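Local coordinates for methionine gamma-lyase (Trichomonas vaginalis, PDB 1PFF), which acts as a pyridoxal-phosphate-dependent enzyme of the Cys/Met metabolism family, built on the type I fold and assembled from four copies of the chain, at residues A[292-295]-A[296-300]; A[258-261]-A[262-266]; A[182-185]-A[186-189]; A[195-198]-A[199-203]. All coordinates share one frame; numbering follows the deposited sequence.

Interaction 1 (A[292-295]-A[296-300]); sequences VPKE and EREAA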
loop_
_atom_site.group_PDB
_atom_site.type_symbol
_atom_site.label_atom_id
_atom_site.label_comp_id
_atom_site.label_asym_id
_atom_site.label_seq_id
_atom_site.Cartn_x
_atom_site.Cartn_y
_atom_site.Cartn_z
ATOM N N VAL A 292 31.105 19.451 5.375
ATOM C CA VAL A 292 31.590 19.891 6.679
ATOM C C VAL A 292 33.086 20.193 6.579
ATOM O O VAL A 292 33.842 19.363 6.064
ATOM C CB VAL A 292 31.332 18.823 7.785
ATOM C CG1 VAL A 292 31.634 19.381 9.172
ATOM C CG2 VAL A 292 29.897 18.308 7.723
ATOM N N PRO A 293 33.515 21.368 7.058
ATOM C CA PRO A 293 34.939 21.729 7.046
ATOM C C PRO A 293 35.792 20.617 7.658
ATOM O O PRO A 293 35.441 20.100 8.723
ATOM C CB PRO A 293 34.993 22.990 7.920
ATOM C CG PRO A 293 33.638 23.600 7.785
ATOM C CD PRO A 293 32.681 22.439 7.641
ATOM N N LYS A 294 36.887 20.266 6.984
ATOM C CA LYS A 294 37.747 19.137 7.372
ATOM C C LYS A 294 38.090 19.104 8.866
ATOM O O LYS A 294 37.913 18.077 9.527
ATOM C CB LYS A 294 39.033 19.125 6.528
ATOM C CG LYS A 294 39.872 17.856 6.667
ATOM C CD LYS A 294 41.054 17.853 5.698
ATOM C CE LYS A 294 42.033 16.722 6.006
ATOM N NZ LYS A 294 42.992 17.072 7.103
ATOM N N GLU A 295 38.568 20.232 9.385
ATOM C CA GLU A 295 38.997 20.342 10.779
ATOM C C GLU A 295 37.857 20.091 11.764
ATOM O O GLU A 295 38.086 19.604 12.879
ATOM C CB GLU A 295 39.630 21.711 11.046
ATOM C CG GLU A 295 40.761 22.073 10.098
ATOM C CD GLU A 295 41.507 23.321 10.533
ATOM O OE1 GLU A 295 40.851 24.348 10.812
ATOM O OE2 GLU A 295 42.752 23.272 10.600
ATOM N N GLU A 296 36.638 20.419 11.342
ATOM C CA GLU A 296 35.442 20.192 12.150
ATOM C C GLU A 296 35.044 18.719 12.177
ATOM O O GLU A 296 34.600 18.214 13.207
ATOM C CB GLU A 296 34.280 21.036 11.635
ATOM C CG GLU A 296 34.534 22.533 11.704
ATOM C CD GLU A 296 33.284 23.322 12.025
ATOM O OE1 GLU A 296 32.169 22.773 11.871
ATOM O OE2 GLU A 296 33.421 24.493 12.435
ATOM N N ARG A 297 35.194 18.039 11.042
ATOM C CA ARG A 297 34.996 16.591 10.980
ATOM C C ARG A 297 35.957 15.909 11.953
ATOM O O ARG A 297 35.562 15.022 12.714
ATOM C CB ARG A 297 35.244 16.062 9.561
ATOM C CG ARG A 297 34.279 16.572 8.498
ATOM C CD ARG A 297 34.343 15.819 7.179
ATOM N NE ARG A 297 35.696 15.748 6.616
ATOM C CZ ARG A 297 36.070 16.317 5.472
ATOM N NH1 ARG A 297 35.205 17.033 4.758
ATOM N NH2 ARG A 297 37.316 16.179 5.040
ATOM N N GLU A 298 37.212 16.352 11.921
ATOM C CA GLU A 298 38.303 15.773 12.702
ATOM C C GLU A 298 38.189 16.033 14.205
ATOM O O GLU A 298 38.461 15.143 15.021
ATOM C CB GLU A 298 39.648 16.282 12.165
ATOM C CG GLU A 298 39.953 15.773 10.763
ATOM C CD GLU A 298 41.030 16.557 10.040
ATOM O OE1 GLU A 298 41.365 17.691 10.460
ATOM O OE2 GLU A 298 41.555 16.025 9.038
ATOM N N ALA A 299 37.787 17.250 14.570
ATOM C CA ALA A 299 37.532 17.583 15.968
ATOM C C ALA A 299 36.451 16.662 16.549
ATOM O O ALA A 299 36.518 16.278 17.722
ATOM C CB ALA A 299 37.141 19.052 16.109
ATOM N N ALA A 300 35.484 16.290 15.707
ATOM C CA ALA A 300 34.365 15.433 16.105
ATOM C C ALA A 300 34.623 13.922 15.940
ATOM O O ALA A 300 33.698 13.120 16.070
ATOM C CB ALA A 300 33.106 15.836 15.351
HETATM O O HOH W 1 43.016 19.145 8.890
#
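R297 N, E298 N and A299 N donate to P293 O, K294 O and E295 O, the i to i+4 bonds that wind the short helix 294-299 just behind P293 at its N-cap position; E296 N adds a weak bond to P293 O. One turn apart on the surface of this helix, K294 and E298 form a salt bridge, NZ meeting OE2 at 2.6 Å on the syn lone pair. The lysine chain runs extended to CE and bends only at its last torsion (chi4 -82°), which swings NZ onto the carboxylate. A water completes a closed loop, accepting from K294 NZ at 2.7 Å and donating to E298 OE1 at 2.7 Å. R297 folds back along the first turn, bent at chi3 (-54°), so that K294 CA sits 3.7 Å above the centre of its guanidinium plane and K294 CG is 3.5 Å from NH2. V292 CB packs on R297 CG at 3.8 Å. The guanidinium has its main partner outside, a salt bridge from NH2 to D304. The two bases of this turn therefore serve different acids: K294 pairs with E298 within the helix, probably balancing its charge, with a water bridging the two, whereas R297 ties the helix to the chain that follows it.

Interaction 2 (A[258-261]-A[262-266]); sequences AKKV and LDNCH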
loop_
_atom_site.group_PDB
_atom_site.type_symbol
_atom_site.label_atom_id
_atom_site.label_comp_id
_atom_site.label_asym_id
_atom_site.label_seq_id
_atom_site.Cartn_x
_atom_site.Cartn_y
_atom_site.Cartn_z
ATOM N N ALA A 258 41.199 4.769 0.446
ATOM C CA ALA A 258 39.790 4.469 0.699
ATOM C C ALA A 258 38.964 4.500 -0.590
ATOM O O ALA A 258 38.191 3.588 -0.844
ATOM C CB ALA A 258 39.211 5.416 1.749
ATOM N N LYS A 259 39.155 5.535 -1.407
ATOM C CA LYS A 259 38.440 5.662 -2.681
ATOM C C LYS A 259 38.704 4.478 -3.611
ATOM O O LYS A 259 37.782 3.975 -4.256
ATOM C CB LYS A 259 38.820 6.968 -3.388
ATOM C CG LYS A 259 38.005 8.189 -2.950
ATOM C CD LYS A 259 36.817 8.446 -3.887
ATOM C CE LYS A 259 35.679 9.166 -3.157
ATOM N NZ LYS A 259 34.393 8.404 -3.195
ATOM N N LYS A 260 39.962 4.041 -3.679
ATOM C CA LYS A 260 40.337 2.894 -4.515
ATOM C C LYS A 260 39.677 1.609 -4.023
ATOM O O LYS A 260 39.175 0.826 -4.824
ATOM C CB LYS A 260 41.859 2.715 -4.570
ATOM C CG LYS A 260 42.339 1.763 -5.676
ATOM C CD LYS A 260 43.862 1.717 -5.764
ATOM C CE LYS A 260 44.322 0.569 -6.672
ATOM N NZ LYS A 260 45.718 0.784 -7.184
ATOM N N VAL A 261 39.701 1.396 -2.703
ATOM C CA VAL A 261 39.024 0.248 -2.096
ATOM C C VAL A 261 37.531 0.263 -2.444
ATOM O O VAL A 261 37.004 -0.721 -2.970
ATOM C CB VAL A 261 39.247 0.175 -0.556
ATOM C CG1 VAL A 261 38.292 -0.845 0.112
ATOM C CG2 VAL A 261 40.691 -0.179 -0.251
ATOM N N LEU A 262 36.867 1.388 -2.177
ATOM C CA LEU A 262 35.425 1.496 -2.401
ATOM C C LEU A 262 35.048 1.346 -3.873
ATOM O O LEU A 262 33.967 0.843 -4.188
ATOM C CB LEU A 262 34.854 2.804 -1.834
ATOM C CG LEU A 262 34.763 3.005 -0.308
ATOM C CD1 LEU A 262 33.500 3.773 0.079
ATOM C CD2 LEU A 262 34.858 1.705 0.471
ATOM N N ASP A 263 35.943 1.771 -4.767
ATOM C CA ASP A 263 35.739 1.576 -6.206
ATOM C C ASP A 263 35.735 0.089 -6.590
ATOM O O ASP A 263 35.259 -0.279 -7.667
ATOM C CB ASP A 263 36.790 2.350 -7.022
ATOM C CG ASP A 263 36.475 3.849 -7.134
ATOM O OD1 ASP A 263 35.296 4.245 -7.026
ATOM O OD2 ASP A 263 37.343 4.721 -7.337
ATOM N N ASN A 264 36.259 -0.756 -5.701
ATOM C CA ASN A 264 36.372 -2.190 -5.954
ATOM C C ASN A 264 35.485 -3.097 -5.095
ATOM O O ASN A 264 35.691 -4.311 -5.051
ATOM C CB ASN A 264 37.829 -2.619 -5.864
ATOM C CG ASN A 264 38.594 -2.268 -7.108
ATOM O OD1 ASN A 264 38.576 -3.016 -8.086
ATOM N ND2 ASN A 264 39.242 -1.109 -7.100
ATOM N N CYS A 265 34.506 -2.502 -4.421
ATOM C CA CYS A 265 33.482 -3.271 -3.729
ATOM C C CYS A 265 32.336 -3.557 -4.694
ATOM O O CYS A 265 31.832 -2.657 -5.367
ATOM C CB CYS A 265 32.991 -2.528 -2.491
ATOM S SG CYS A 265 34.271 -2.331 -1.229
ATOM N N HIS A 266 31.941 -4.821 -4.756
ATOM C CA HIS A 266 30.925 -5.269 -5.694
ATOM C C HIS A 266 29.702 -5.791 -4.933
ATOM O O HIS A 266 28.617 -5.207 -5.028
ATOM C CB HIS A 266 31.514 -6.316 -6.654
ATOM C CG HIS A 266 32.770 -5.863 -7.346
ATOM N ND1 HIS A 266 32.772 -5.320 -8.614
ATOM C CD2 HIS A 266 34.063 -5.867 -6.942
ATOM C CE1 HIS A 266 34.008 -5.010 -8.963
ATOM N NE2 HIS A 266 34.812 -5.332 -7.966
#
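At the C-terminal end of helix 255-263, the side chain of N264 reaches back to the backbone of K260, whose carbonyl oxygen it takes as acceptor. Its ND2 donates to K260 O at 3.0 Å in an almost straight bond (172°), the oxygen lying practically in the amide plane and the donor slightly tilted from the carbonyl plane. With CG anti to its own carbonyl carbon (chi1 -79°), the amide points back along the helix and can make this bond. In the main chain, L262 N and D263 N bond to A258 O and K259 O in i to i+4 fashion, and N264 N makes an i to i+3 bond of 2.8 Å to V261 O, its donor 54° out of the carbonyl plane. L262 folds its CG 3.5 Å from A258 O. On the inner side, V261 CG1 comes within 4.3 Å of L262 CD2 and 4.5 Å of C265 SG, a loose apolar patch. That patch faces two elements: V261 packs on A326 and L327 of helix 316-328, and L262 and C265 rest on I281 of strand 280-282. H266 N donates to D322, and N264 OD1 accepts a weak bond from Q325, so helix 316-328 also takes up polar groups as the chain leaves the helix.

Interaction 3 (A[182-185]-A[186-189]); sequences SPHD and AWLI
S182 O accepts from A186 N at 2.8 Å, closing the first turn of the long helix 183-216, and S182 is also its N-cap. The capping bonds are weak: S182 OG accepts from two N-H groups of the first turn, H184 N at 3.2 Å and D185 N at 3.4 Å. The next donors find ordinary helical acceptors, W187 N bonding to P183 O, L188 N to H184 O in a nearly straight bond (174°), and I189 N to D185 O at 2.8 Å. One turn further, A186 O accepts from T190 OG1 as well. S182 OG and D185 OD2 find their strongest partners across a subunit boundary. S182 OG bonds to D185 OD2 of a second subunit, and D185 OD2 is in turn gripped by S182 OG and H184 ND1 of that subunit, while the two copies of S182 pack together. The start of this helix is thus a piece of the assembly interface; the W187 side chain extends it to T151 of a third subunit. Within the chain, the imidazole of H184 swings over toward the next turn, CG anti to the backbone N (chi1 180°). Its NE2 lies 3.5 Å from L188 CD1, and the edge of W187 is offset toward the imidazole face, planes at 60°, with W187 CZ3 3.8 Å from H184 CE1.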
loop_
_atom_site.group_PDB
_atom_site.type_symbol
_atom_site.label_atom_id
_atom_site.label_comp_id
_atom_site.label_asym_id
_atom_site.label_seq_id
_atom_site.Cartn_x
_atom_site.Cartn_y
_atom_site.Cartn_z
ATOM N N SER A 182 3.355 6.655 9.080
ATOM C CA SER A 182 2.415 6.200 8.064
ATOM C C SER A 182 1.899 4.816 8.453
ATOM O O SER A 182 2.684 3.953 8.830
ATOM C CB SER A 182 3.108 6.137 6.704
ATOM O OG SER A 182 2.398 5.308 5.805
ATOM N N PRO A 183 0.582 4.606 8.392
ATOM C CA PRO A 183 0.014 3.275 8.640
ATOM C C PRO A 183 0.567 2.206 7.695
ATOM O O PRO A 183 0.626 1.049 8.106
ATOM C CB PRO A 183 -1.487 3.476 8.407
ATOM C CG PRO A 183 -1.585 4.740 7.629
ATOM C CD PRO A 183 -0.463 5.609 8.121
ATOM N N HIS A 184 0.966 2.579 6.476
ATOM C CA HIS A 184 1.574 1.613 5.554
ATOM C C HIS A 184 2.984 1.222 6.010
ATOM O O HIS A 184 3.354 0.053 5.975
ATOM C CB HIS A 184 1.621 2.136 4.117
ATOM C CG HIS A 184 2.239 1.171 3.149
ATOM N ND1 HIS A 184 1.519 0.171 2.529
ATOM C CD2 HIS A 184 3.516 1.033 2.716
ATOM C CE1 HIS A 184 2.320 -0.531 1.746
ATOM N NE2 HIS A 184 3.537 -0.027 1.841
ATOM N N ASP A 185 3.768 2.217 6.412
ATOM C CA ASP A 185 5.102 1.960 6.936
ATOM C C ASP A 185 4.995 1.135 8.218
ATOM O O ASP A 185 5.742 0.178 8.397
ATOM C CB ASP A 185 5.865 3.273 7.160
ATOM C CG ASP A 185 6.327 3.913 5.853
ATOM O OD1 ASP A 185 7.231 4.761 5.882
ATOM O OD2 ASP A 185 5.856 3.627 4.740
ATOM N N ALA A 186 4.039 1.484 9.077
ATOM C CA ALA A 186 3.819 0.769 10.336
ATOM C C ALA A 186 3.515 -0.709 10.106
ATOM O O ALA A 186 4.020 -1.572 10.820
ATOM C CB ALA A 186 2.697 1.413 11.127
ATOM N N TRP A 187 2.681 -0.988 9.109
ATOM C CA TRP A 187 2.314 -2.363 8.785
ATOM C C TRP A 187 3.547 -3.152 8.340
ATOM O O TRP A 187 3.803 -4.248 8.849
ATOM C CB TRP A 187 1.205 -2.375 7.726
ATOM C CG TRP A 187 0.999 -3.696 7.074
ATOM C CD1 TRP A 187 0.561 -4.848 7.663
ATOM C CD2 TRP A 187 1.238 -4.011 5.703
ATOM N NE1 TRP A 187 0.510 -5.862 6.737
ATOM C CE2 TRP A 187 0.920 -5.376 5.523
ATOM C CE3 TRP A 187 1.688 -3.274 4.595
ATOM C CZ2 TRP A 187 1.035 -6.021 4.287
ATOM C CZ3 TRP A 187 1.803 -3.915 3.362
ATOM C CH2 TRP A 187 1.477 -5.277 3.221
ATOM N N LEU A 188 4.317 -2.572 7.419
ATOM C CA LEU A 188 5.582 -3.147 6.954
ATOM C C LEU A 188 6.588 -3.376 8.077
ATOM O O LEU A 188 7.274 -4.401 8.098
ATOM C CB LEU A 188 6.214 -2.265 5.866
ATOM C CG LEU A 188 5.614 -2.339 4.458
ATOM C CD1 LEU A 188 6.316 -1.376 3.497
ATOM C CD2 LEU A 188 5.644 -3.773 3.918
ATOM N N ILE A 189 6.674 -2.425 9.008
ATOM C CA ILE A 189 7.569 -2.568 10.157
ATOM C C ILE A 189 7.116 -3.731 11.034
ATOM O O ILE A 189 7.947 -4.528 11.487
ATOM C CB ILE A 189 7.642 -1.259 10.992
ATOM C CG1 ILE A 189 8.092 -0.070 10.134
ATOM C CG2 ILE A 189 8.573 -1.426 12.192
ATOM C CD1 ILE A 189 9.452 -0.221 9.520
#

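Interaction 4 (A[195-198]-A[199-203]); sequences TLDM and RVKRA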
loop_
_atom_site.group_PDB
_atom_site.type_symbol
_atom_site.label_atom_id
_atom_site.label_comp_id
_atom_site.label_asym_id
_atom_site.label_seq_id
_atom_site.Cartn_x
_atom_site.Cartn_y
_atom_site.Cartn_z
ATOM N N THR A 195 11.165 -11.182 11.219
ATOM C CA THR A 195 12.489 -11.604 10.742
ATOM C C THR A 195 13.608 -10.834 11.436
ATOM O O THR A 195 14.778 -10.989 11.101
ATOM C CB THR A 195 12.632 -11.439 9.216
ATOM O OG1 THR A 195 12.406 -10.067 8.844
ATOM C CG2 THR A 195 11.564 -12.243 8.465
ATOM N N LEU A 196 13.243 -10.003 12.402
ATOM C CA LEU A 196 14.217 -9.146 13.078
ATOM C C LEU A 196 15.308 -9.951 13.807
ATOM O O LEU A 196 16.498 -9.682 13.642
ATOM C CB LEU A 196 13.489 -8.186 14.022
ATOM C CG LEU A 196 14.309 -7.374 15.033
ATOM C CD1 LEU A 196 15.143 -6.311 14.373
ATOM C CD2 LEU A 196 13.373 -6.779 16.079
ATOM N N ASP A 197 14.899 -10.948 14.586
ATOM C CA ASP A 197 15.844 -11.808 15.297
ATOM C C ASP A 197 16.865 -12.430 14.342
ATOM O O ASP A 197 18.080 -12.360 14.570
ATOM C CB ASP A 197 15.069 -12.896 16.054
ATOM C CG ASP A 197 15.969 -13.794 16.889
ATOM O OD1 ASP A 197 16.423 -14.835 16.371
ATOM O OD2 ASP A 197 16.239 -13.558 18.078
ATOM N N MET A 198 16.353 -13.013 13.258
ATOM C CA MET A 198 17.171 -13.640 12.227
ATOM C C MET A 198 18.167 -12.662 11.589
ATOM O O MET A 198 19.355 -12.955 11.488
ATOM C CB MET A 198 16.239 -14.247 11.166
ATOM C CG MET A 198 16.906 -14.854 9.949
ATOM S SD MET A 198 15.636 -15.005 8.646
ATOM C CE MET A 198 15.702 -13.416 7.900
ATOM N N ARG A 199 17.677 -11.505 11.159
ATOM C CA ARG A 199 18.506 -10.542 10.429
ATOM C C ARG A 199 19.586 -9.912 11.314
ATOM O O ARG A 199 20.729 -9.720 10.878
ATOM C CB ARG A 199 17.619 -9.458 9.801
ATOM C CG ARG A 199 16.946 -9.897 8.475
ATOM C CD ARG A 199 16.010 -8.861 7.832
ATOM N NE ARG A 199 14.849 -8.543 8.673
ATOM C CZ ARG A 199 14.777 -7.487 9.484
ATOM N NH1 ARG A 199 15.806 -6.644 9.573
ATOM N NH2 ARG A 199 13.684 -7.274 10.204
ATOM N N VAL A 200 19.225 -9.583 12.551
ATOM C CA VAL A 200 20.176 -8.965 13.469
ATOM C C VAL A 200 21.287 -9.938 13.859
ATOM O O VAL A 200 22.474 -9.579 13.839
ATOM C CB VAL A 200 19.478 -8.388 14.707
ATOM C CG1 VAL A 200 20.486 -8.120 15.852
ATOM C CG2 VAL A 200 18.777 -7.097 14.334
ATOM N N LYS A 201 20.904 -11.172 14.170
ATOM C CA LYS A 201 21.866 -12.172 14.620
ATOM C C LYS A 201 22.788 -12.667 13.510
ATOM O O LYS A 201 24.002 -12.772 13.713
ATOM C CB LYS A 201 21.139 -13.330 15.323
ATOM C CG LYS A 201 20.432 -12.871 16.612
ATOM C CD LYS A 201 19.870 -14.036 17.418
ATOM C CE LYS A 201 19.526 -13.572 18.830
ATOM N NZ LYS A 201 18.497 -14.429 19.452
ATOM N N ARG A 202 22.236 -12.948 12.334
ATOM C CA ARG A 202 23.096 -13.330 11.200
ATOM C C ARG A 202 24.059 -12.211 10.800
ATOM O O ARG A 202 25.233 -12.477 10.535
ATOM C CB ARG A 202 22.292 -13.802 9.987
ATOM C CG ARG A 202 23.187 -14.360 8.838
ATOM C CD ARG A 202 23.690 -15.796 9.061
ATOM N NE ARG A 202 22.843 -16.772 8.362
ATOM C CZ ARG A 202 22.493 -17.969 8.839
ATOM N NH1 ARG A 202 22.919 -18.381 10.026
ATOM N NH2 ARG A 202 21.708 -18.766 8.120
ATOM N N ALA A 203 23.571 -10.971 10.747
ATOM C CA ALA A 203 24.469 -9.843 10.441
ATOM C C ALA A 203 25.588 -9.703 11.477
ATOM O O ALA A 203 26.751 -9.490 11.108
ATOM C CB ALA A 203 23.695 -8.543 10.310
#
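R199 lies back along the preceding turn of helix 183-216 toward T195, and its course can be followed atom by atom. CB is 3.5 Å from T195 O, the carbonyl that also accepts from R199 N. CG touches the methyl of M198, CE at 3.8 Å. CD passes T195 OG1, and a bend at chi3 (-63°) then brings NE to that hydroxyl: NE donates to T195 OG1 at 2.9 Å, nearly straight (167°), with the oxygen exactly in the guanidinium plane. Beyond CZ, NH2 comes to 3.5 Å from L196 CA, which with T195 O covers one face of the group. The tip is spent on main-chain oxygens outside: NH1 on Y146 O, NH2 on G192 O and I147 O. Further along, L196 CD1 lies alongside V200 CG2 at 3.7 Å, turned to helix 125-128. Facing another subunit, D197 OD2 receives K201 NZ at 2.8 Å on its syn side, while OD1 makes a salt bridge to R202 of the third subunit. The charged groups sit in two settings. D197 is shared between two bases and couples helices of different chains, whereas the buried R199 is held by neutral oxygens and probably has its charge spread over these carbonyl dipoles.

All four are local contacts between neighbouring turns, three of them at helix ends, but their settings differ. Interaction 1 is wholly superficial, while interaction 4 is mostly buried; interactions 2 and 3 are intermediate. Interactions 3 and 4 share helix 183-216, centres 20 Å apart, and both touch the third subunit; the carboxylate of interaction 3 is bound by the second subunit, that of interaction 4 by the third. Interactions 1 and 2 touch no other subunit of the assembly and lie on separate short helices, nearest atoms about 11 Å apart. Interaction 1, on the opposite side of the chain's centre from interactions 3 and 4, uses a hydrated acid-base pair, whereas interaction 2 relies on an amide-to-carbonyl bond and apolar contacts as its helix winds down.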